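Long-range contact in monooxygenase (Agrobacterium tumefaciens, PDB 2I7G), which probably catalyses a flavin-dependent oxidation as a member of the luciferase-like monooxygenase family: residues Glu310-His322 with Leu350-Leu363. Residues are numbered along the deposited sequence; the frame is centred on the assembly and turned at random.
Sequences EPELVAEKIIKAH and LYGTKVAPLVRKEL
V355 sits as a knob in a hole made by P311, V314, A315 and I318. From its CB, two methyls part: CG2, anti to the carbonyl carbon, runs to the first turn of the partner helix and packs on P311 CB at 3.7 Å, with K354 CB beside the same ring, while V355 CG1, anti to the backbone N (chi1 174°), reaches I318 CD1 at 3.7 Å and passes beside A315 CA. A315, whose CA is 5.1 Å from that of V355, brings the backbones together: its CB packs on L358 CB (3.8 Å) and on V359 CG2. One turn after V355, V359 lies across I318 and sets CG1 against I318 CG2. The pair belongs to the outer layer of a TIM barrel, on successive helices 311-325 and 341-363 with strand 329-333 between them in sequence; the axes of 311-322 and 350-363 approach to 8.6 Å and cross at -40°. I318 also touches L24 and F330 on barrel strands, and V355 rests on I260. Near the surface, the aliphatic chain of E362 lies across I319, E362 CB meeting I319 CD1 at 3.7 Å. No hydrogen bond joins 310-322 and 350-363. At the far end L363 and H322 run antiparallel alongside one another, L363 CD1 making a CH-pi contact over the imidazole face, 4.3 Å from the H322 ring centroid, while H322 ND1 is hydrogen-bonded to N327 O.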
loop_
_atom_site.group_PDB
_atom_site.type_symbol
_atom_site.label_atom_id
_atom_site.label_comp_id
_atom_site.label_asym_id
_atom_site.label_seq_id
_atom_site.Cartn_x
_atom_site.Cartn_y
_atom_site.Cartn_z
ATOM N N GLU B 310 27.910 -16.335 -16.390
ATOM C CA GLU B 310 27.114 -16.435 -17.623
ATOM C C GLU B 310 25.896 -17.369 -17.375
ATOM O O GLU B 310 25.852 -18.089 -16.355
ATOM C CB GLU B 310 27.959 -16.962 -18.798
ATOM C CG GLU B 310 28.415 -18.410 -18.599
ATOM C CD GLU B 310 29.084 -18.987 -19.872
ATOM O OE1 GLU B 310 29.533 -18.173 -20.718
ATOM O OE2 GLU B 310 29.160 -20.235 -19.994
ATOM N N PRO B 311 24.885 -17.321 -18.262
ATOM C CA PRO B 311 23.668 -18.098 -17.959
ATOM C C PRO B 311 23.857 -19.603 -17.704
ATOM O O PRO B 311 23.264 -20.148 -16.757
ATOM C CB PRO B 311 22.737 -17.789 -19.149
ATOM C CG PRO B 311 23.167 -16.409 -19.564
ATOM C CD PRO B 311 24.704 -16.490 -19.469
ATOM N N GLU B 312 24.687 -20.271 -18.504
ATOM C CA GLU B 312 24.861 -21.719 -18.343
ATOM C C GLU B 312 25.523 -22.085 -17.011
ATOM O O GLU B 312 25.184 -23.112 -16.410
ATOM C CB GLU B 312 25.598 -22.327 -19.547
ATOM C CG GLU B 312 24.776 -22.268 -20.847
ATOM C CD GLU B 312 24.249 -23.614 -21.350
ATOM O OE1 GLU B 312 23.765 -23.644 -22.499
ATOM O OE2 GLU B 312 24.300 -24.636 -20.623
ATOM N N LEU B 313 26.434 -21.231 -16.532
ATOM C CA LEU B 313 27.086 -21.449 -15.235
ATOM C C LEU B 313 26.089 -21.307 -14.103
ATOM O O LEU B 313 26.047 -22.133 -13.186
ATOM C CB LEU B 313 28.245 -20.460 -15.029
ATOM C CG LEU B 313 29.161 -20.788 -13.831
ATOM C CD1 LEU B 313 29.987 -22.068 -14.100
ATOM C CD2 LEU B 313 30.100 -19.644 -13.479
ATOM N N VAL B 314 25.276 -20.249 -14.168
ATOM C CA VAL B 314 24.294 -20.023 -13.106
ATOM C C VAL B 314 23.240 -21.138 -13.105
ATOM O O VAL B 314 22.864 -21.625 -12.030
ATOM C CB VAL B 314 23.673 -18.639 -13.231
ATOM C CG1 VAL B 314 22.489 -18.470 -12.217
ATOM C CG2 VAL B 314 24.778 -17.597 -12.967
ATOM N N ALA B 315 22.787 -21.545 -14.297
ATOM C CA ALA B 315 21.757 -22.600 -14.401
ATOM C C ALA B 315 22.306 -23.892 -13.803
ATOM O O ALA B 315 21.614 -24.585 -13.060
ATOM C CB ALA B 315 21.320 -22.811 -15.863
ATOM N N GLU B 316 23.561 -24.220 -14.115
ATOM C CA GLU B 316 24.143 -25.445 -13.566
ATOM C C GLU B 316 24.238 -25.396 -12.036
ATOM O O GLU B 316 23.987 -26.398 -11.384
ATOM C CB GLU B 316 25.503 -25.787 -14.191
ATOM C CG GLU B 316 26.005 -27.214 -13.841
ATOM C CD GLU B 316 24.888 -28.279 -13.870
ATOM O OE1 GLU B 316 24.349 -28.544 -14.974
ATOM O OE2 GLU B 316 24.541 -28.846 -12.789
ATOM N N LYS B 317 24.574 -24.240 -11.465
ATOM C CA LYS B 317 24.608 -24.142 -10.017
ATOM C C LYS B 317 23.202 -24.296 -9.395
ATOM O O LYS B 317 23.059 -24.962 -8.382
ATOM C CB LYS B 317 25.252 -22.838 -9.584
ATOM C CG LYS B 317 25.655 -22.803 -8.165
ATOM C CD LYS B 317 26.564 -21.606 -8.005
ATOM C CE LYS B 317 27.094 -21.509 -6.640
ATOM N NZ LYS B 317 28.218 -20.510 -6.607
ATOM N N ILE B 318 22.180 -23.693 -10.017
ATOM C CA ILE B 318 20.790 -23.850 -9.543
ATOM C C ILE B 318 20.402 -25.327 -9.548
ATOM O O ILE B 318 19.835 -25.866 -8.549
ATOM C CB ILE B 318 19.788 -23.011 -10.358
ATOM C CG1 ILE B 318 20.073 -21.519 -10.152
ATOM C CG2 ILE B 318 18.306 -23.378 -9.947
ATOM C CD1 ILE B 318 19.443 -20.626 -11.247
ATOM N N ILE B 319 20.751 -25.999 -10.644
ATOM C CA ILE B 319 20.443 -27.445 -10.783
ATOM C C ILE B 319 21.170 -28.277 -9.703
ATOM O O ILE B 319 20.559 -29.140 -9.064
ATOM C CB ILE B 319 20.785 -27.977 -12.224
ATOM C CG1 ILE B 319 19.800 -27.366 -13.242
ATOM C CG2 ILE B 319 20.808 -29.503 -12.262
ATOM C CD1 ILE B 319 20.342 -27.327 -14.688
ATOM N N LYS B 320 22.454 -27.995 -9.501
ATOM C CA LYS B 320 23.250 -28.679 -8.489
ATOM C C LYS B 320 22.710 -28.409 -7.081
ATOM O O LYS B 320 22.606 -29.328 -6.253
ATOM C CB LYS B 320 24.719 -28.275 -8.609
ATOM C CG LYS B 320 25.437 -28.974 -9.752
ATOM C CD LYS B 320 25.640 -30.460 -9.427
ATOM C CE LYS B 320 26.389 -31.173 -10.551
ATOM N NZ LYS B 320 27.828 -30.736 -10.603
ATOM N N ALA B 321 22.358 -27.153 -6.823
ATOM C CA ALA B 321 21.820 -26.763 -5.529
ATOM C C ALA B 321 20.485 -27.501 -5.261
ATOM O O ALA B 321 20.197 -27.927 -4.133
ATOM C CB ALA B 321 21.673 -25.220 -5.453
ATOM N N HIS B 322 19.687 -27.689 -6.303
ATOM C CA HIS B 322 18.487 -28.506 -6.132
ATOM C C HIS B 322 18.823 -29.948 -5.704
ATOM O O HIS B 322 18.087 -30.536 -4.887
ATOM C CB HIS B 322 17.597 -28.467 -7.367
ATOM C CG HIS B 322 16.429 -29.391 -7.285
ATOM N ND1 HIS B 322 15.227 -29.034 -6.699
ATOM C CD2 HIS B 322 16.300 -30.680 -7.663
ATOM C CE1 HIS B 322 14.404 -30.073 -6.745
ATOM N NE2 HIS B 322 15.031 -31.079 -7.329
ATOM N N LEU B 350 18.369 -12.213 -19.379
ATOM C CA LEU B 350 19.128 -13.484 -19.449
ATOM C C LEU B 350 18.594 -14.537 -18.484
ATOM O O LEU B 350 18.527 -15.735 -18.814
ATOM C CB LEU B 350 20.618 -13.235 -19.216
ATOM C CG LEU B 350 21.318 -12.471 -20.347
ATOM C CD1 LEU B 350 22.710 -12.117 -19.845
ATOM C CD2 LEU B 350 21.369 -13.272 -21.687
ATOM N N TYR B 351 18.216 -14.092 -17.285
ATOM C CA TYR B 351 17.612 -14.980 -16.281
ATOM C C TYR B 351 16.338 -15.668 -16.846
ATOM O O TYR B 351 16.228 -16.912 -16.829
ATOM C CB TYR B 351 17.336 -14.158 -15.010
ATOM C CG TYR B 351 16.958 -14.934 -13.767
ATOM C CD1 TYR B 351 17.139 -16.329 -13.675
ATOM C CD2 TYR B 351 16.408 -14.252 -12.667
ATOM C CE1 TYR B 351 16.775 -17.028 -12.486
ATOM C CE2 TYR B 351 16.070 -14.938 -11.474
ATOM C CZ TYR B 351 16.248 -16.310 -11.400
ATOM O OH TYR B 351 15.920 -16.967 -10.235
ATOM N N GLY B 352 15.403 -14.885 -17.383
ATOM C CA GLY B 352 14.133 -15.455 -17.869
ATOM C C GLY B 352 14.279 -16.221 -19.168
ATOM O O GLY B 352 13.613 -17.252 -19.369
ATOM N N THR B 353 15.156 -15.762 -20.055
ATOM C CA THR B 353 15.197 -16.339 -21.399
ATOM C C THR B 353 16.233 -17.451 -21.588
ATOM O O THR B 353 16.086 -18.275 -22.509
ATOM C CB THR B 353 15.363 -15.268 -22.507
ATOM O OG1 THR B 353 16.692 -14.715 -22.435
ATOM C CG2 THR B 353 14.300 -14.173 -22.335
ATOM N N LYS B 354 17.279 -17.477 -20.753
ATOM C CA LYS B 354 18.329 -18.492 -20.893
ATOM C C LYS B 354 18.429 -19.397 -19.683
ATOM O O LYS B 354 18.411 -20.641 -19.831
ATOM C CB LYS B 354 19.706 -17.883 -21.205
ATOM C CG LYS B 354 19.752 -16.845 -22.330
ATOM C CD LYS B 354 19.297 -17.386 -23.688
ATOM C CE LYS B 354 18.762 -16.224 -24.558
ATOM N NZ LYS B 354 18.390 -16.658 -25.949
ATOM N N VAL B 355 18.569 -18.795 -18.497
ATOM C CA VAL B 355 18.762 -19.568 -17.279
ATOM C C VAL B 355 17.544 -20.433 -16.972
ATOM O O VAL B 355 17.679 -21.661 -16.827
ATOM C CB VAL B 355 19.098 -18.671 -16.053
ATOM C CG1 VAL B 355 19.141 -19.507 -14.799
ATOM C CG2 VAL B 355 20.467 -17.937 -16.265
ATOM N N ALA B 356 16.369 -19.794 -16.893
ATOM C CA ALA B 356 15.118 -20.487 -16.490
ATOM C C ALA B 356 14.805 -21.716 -17.367
ATOM O O ALA B 356 14.544 -22.797 -16.828
ATOM C CB ALA B 356 13.901 -19.503 -16.451
ATOM N N PRO B 357 14.801 -21.563 -18.711
ATOM C CA PRO B 357 14.543 -22.729 -19.568
ATOM C C PRO B 357 15.497 -23.917 -19.351
ATOM O O PRO B 357 15.027 -25.061 -19.374
ATOM C CB PRO B 357 14.652 -22.166 -20.993
ATOM C CG PRO B 357 14.249 -20.694 -20.804
ATOM C CD PRO B 357 14.931 -20.321 -19.502
ATOM N N LEU B 358 16.788 -23.644 -19.145
ATOM C CA LEU B 358 17.782 -24.673 -18.849
ATOM C C LEU B 358 17.418 -25.417 -17.558
ATOM O O LEU B 358 17.380 -26.667 -17.534
ATOM C CB LEU B 358 19.193 -24.083 -18.741
ATOM C CG LEU B 358 19.900 -23.677 -20.051
ATOM C CD1 LEU B 358 21.158 -22.798 -19.743
ATOM C CD2 LEU B 358 20.262 -24.905 -20.888
ATOM N N VAL B 359 17.125 -24.647 -16.506
ATOM C CA VAL B 359 16.784 -25.228 -15.207
ATOM C C VAL B 359 15.493 -26.030 -15.302
ATOM O O VAL B 359 15.467 -27.194 -14.889
ATOM C CB VAL B 359 16.689 -24.175 -14.101
ATOM C CG1 VAL B 359 16.244 -24.861 -12.805
ATOM C CG2 VAL B 359 18.073 -23.434 -13.926
ATOM N N ARG B 360 14.459 -25.439 -15.899
ATOM C CA ARG B 360 13.168 -26.118 -16.012
ATOM C C ARG B 360 13.261 -27.405 -16.833
ATOM O O ARG B 360 12.630 -28.411 -16.482
ATOM C CB ARG B 360 12.104 -25.181 -16.599
ATOM C CG ARG B 360 11.693 -24.034 -15.683
ATOM C CD ARG B 360 10.889 -22.946 -16.443
ATOM N NE ARG B 360 10.559 -21.841 -15.547
ATOM C CZ ARG B 360 10.451 -20.565 -15.908
ATOM N NH1 ARG B 360 10.652 -20.211 -17.180
ATOM N NH2 ARG B 360 10.131 -19.636 -14.985
ATOM N N LYS B 361 14.051 -27.375 -17.907
ATOM C CA LYS B 361 14.241 -28.530 -18.803
ATOM C C LYS B 361 14.887 -29.709 -18.072
ATOM O O LYS B 361 14.458 -30.862 -18.217
ATOM C CB LYS B 361 15.054 -28.110 -20.045
ATOM C CG LYS B 361 15.804 -29.218 -20.818
ATOM C CD LYS B 361 16.320 -28.731 -22.194
ATOM C CE LYS B 361 17.303 -27.528 -22.132
ATOM N NZ LYS B 361 18.764 -27.882 -22.141
ATOM N N GLU B 362 15.905 -29.404 -17.275
ATOM C CA GLU B 362 16.658 -30.400 -16.536
ATOM C C GLU B 362 15.874 -30.983 -15.350
ATOM O O GLU B 362 15.874 -32.205 -15.143
ATOM C CB GLU B 362 17.995 -29.802 -16.113
ATOM C CG GLU B 362 18.862 -30.701 -15.245
ATOM C CD GLU B 362 19.406 -31.917 -15.979
ATOM O OE1 GLU B 362 19.441 -31.926 -17.238
ATOM O OE2 GLU B 362 19.813 -32.870 -15.281
ATOM N N LEU B 363 15.162 -30.124 -14.621
ATOM C CA LEU B 363 14.500 -30.533 -13.385
ATOM C C LEU B 363 13.120 -31.122 -13.616
ATOM O O LEU B 363 12.758 -32.126 -12.988
ATOM C CB LEU B 363 14.452 -29.378 -12.366
ATOM C CG LEU B 363 15.835 -28.948 -11.846
ATOM C CD1 LEU B 363 15.732 -27.828 -10.799
ATOM C CD2 LEU B 363 16.616 -30.155 -11.284
#